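Local coordinates for protein similarities with probable monooxygenase (Photorhabdus luminescens, PDB 4HB9) that binds flavin-adenine dinucleotide and probably acts as a flavin-dependent monooxygenase, in the manner of the aromatic ring hydroxylases, at residues 165-168 with 169-172. Residues are numbered along the deposited sequence; the frame is centred on the assembly and turned at random.
Sequences NSKV and RKQY. With EDO (1,2-ethanediol), chain J.
S166 is the N-cap of the short helix 167-172: its OG accepts the backbone N-H of R169 at 2.9 Å, and the bond is nearly straight, 171° at the hydrogen. With OG opposite its own backbone N (chi1 164°), the hydroxyl faces the R169 amide and also hydrogen-bonds D162 OD1. Regular i to i+4 bonds follow, K170 N to S166 O, Q171 N to K167 O and Y172 N to V168 O, the last at 2.8 Å. The R169 chain kinks at chi3 (56°) and doubles back toward the N-terminal end, so that S166 O sits 4.2 Å above the centre of the guanidinium plane. NH2 of R169 is held by the carbonyls of S164 and A319. This helix follows strand 157-160 of the parallel, Rossmann-type sheet that carries the FAD, and its side chains touch strands 132-137 and 313-315: V168 meets F132, an FAD-binding residue, on one of them and V313 and L315 on the other. On the exposed side the aliphatic chains of K167, which also lies close to the cofactor, and K170 pass each other at a slant, CD to CD at 4.0 Å, while CG of K170 rests 3.4 Å from S166 O. At the far end, a 1,2-ethanediol, probably picked up from the crystallisation medium, places C2 over one face of the Y172 ring and donates from O2 to Y172 O at 2.9 Å.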
loop_
_atom_site.group_PDB
_atom_site.type_symbol
_atom_site.label_atom_id
_atom_site.label_comp_id
_atom_site.label_asym_id
_atom_site.label_seq_id
_atom_site.Cartn_x
_atom_site.Cartn_y
_atom_site.Cartn_z
ATOM N N ASN A 165 9.982 5.699 1.896
ATOM C CA ASN A 165 11.287 6.361 2.111
ATOM C C ASN A 165 11.297 7.789 1.565
ATOM O O ASN A 165 12.294 8.252 1.008
ATOM C CB ASN A 165 12.425 5.570 1.440
ATOM C CG ASN A 165 12.441 4.100 1.853
ATOM O OD1 ASN A 165 12.258 3.769 3.026
ATOM N ND2 ASN A 165 12.644 3.214 0.887
ATOM N N SER A 166 10.172 8.472 1.727
ATOM C CA SER A 166 9.947 9.802 1.191
ATOM C C SER A 166 11.064 10.796 1.489
ATOM O O SER A 166 11.333 11.091 2.652
ATOM C CB SER A 166 8.652 10.316 1.802
ATOM O OG SER A 166 8.463 11.698 1.669
ATOM N N LYS A 167 11.688 11.323 0.445
ATOM C CA LYS A 167 12.684 12.392 0.614
ATOM C C LYS A 167 12.044 13.686 1.085
ATOM O O LYS A 167 12.685 14.473 1.767
ATOM C CB LYS A 167 13.447 12.673 -0.684
ATOM C CG LYS A 167 14.241 11.510 -1.234
ATOM C CD LYS A 167 15.188 10.889 -0.227
ATOM C CE LYS A 167 15.883 9.659 -0.815
ATOM N NZ LYS A 167 16.594 9.968 -2.096
ATOM N N VAL A 168 10.779 13.909 0.733
ATOM C CA VAL A 168 10.076 15.088 1.213
ATOM C C VAL A 168 9.967 15.025 2.723
ATOM O O VAL A 168 10.265 16.016 3.387
ATOM C CB VAL A 168 8.679 15.261 0.588
ATOM C CG1 VAL A 168 7.986 16.499 1.154
ATOM C CG2 VAL A 168 8.798 15.359 -0.914
ATOM N N ARG A 169 9.521 13.879 3.259
ATOM C CA ARG A 169 9.427 13.692 4.716
ATOM C C ARG A 169 10.801 13.828 5.373
ATOM O O ARG A 169 10.937 14.438 6.444
ATOM C CB ARG A 169 8.856 12.312 5.103
ATOM C CG ARG A 169 8.654 12.158 6.620
ATOM C CD ARG A 169 8.636 10.728 7.144
ATOM N NE ARG A 169 9.828 9.940 6.807
ATOM C CZ ARG A 169 9.838 8.856 6.027
ATOM N NH1 ARG A 169 10.973 8.207 5.797
ATOM N NH2 ARG A 169 8.726 8.416 5.456
ATOM N N LYS A 170 11.806 13.251 4.736
ATOM C CA LYS A 170 13.152 13.264 5.313
ATOM C C LYS A 170 13.660 14.706 5.440
ATOM O O LYS A 170 14.371 15.026 6.384
ATOM C CB LYS A 170 14.109 12.393 4.495
ATOM C CG LYS A 170 14.032 10.894 4.778
ATOM C CD LYS A 170 14.795 10.114 3.706
ATOM C CE LYS A 170 15.243 8.724 4.120
ATOM N NZ LYS A 170 14.272 7.997 4.969
ATOM N N GLN A 171 13.266 15.572 4.512
ATOM C CA GLN A 171 13.662 16.974 4.572
ATOM C C GLN A 171 12.790 17.757 5.519
ATOM O O GLN A 171 13.310 18.517 6.325
ATOM C CB GLN A 171 13.645 17.636 3.213
ATOM C CG GLN A 171 14.095 19.076 3.310
ATOM C CD GLN A 171 14.183 19.812 1.998
ATOM O OE1 GLN A 171 14.387 19.226 0.920
ATOM N NE2 GLN A 171 14.069 21.127 2.090
ATOM N N TYR A 172 11.472 17.555 5.445
ATOM C CA TYR A 172 10.528 18.338 6.200
ATOM C C TYR A 172 10.464 17.939 7.675
ATOM O O TYR A 172 10.421 18.818 8.540
ATOM C CB TYR A 172 9.132 18.248 5.561
ATOM C CG TYR A 172 8.071 19.126 6.189
ATOM C CD1 TYR A 172 8.327 20.458 6.509
ATOM C CD2 TYR A 172 6.802 18.631 6.452
ATOM C CE1 TYR A 172 7.348 21.266 7.066
ATOM C CE2 TYR A 172 5.816 19.426 7.008
ATOM C CZ TYR A 172 6.096 20.743 7.323
ATOM O OH TYR A 172 5.105 21.526 7.861
HETATM C C1 EDO J . 7.522 21.957 11.100
HETATM O O1 EDO J . 7.245 22.915 10.078
HETATM C C2 EDO J . 8.316 20.798 10.518
HETATM O O2 EDO J . 9.561 21.237 9.967
#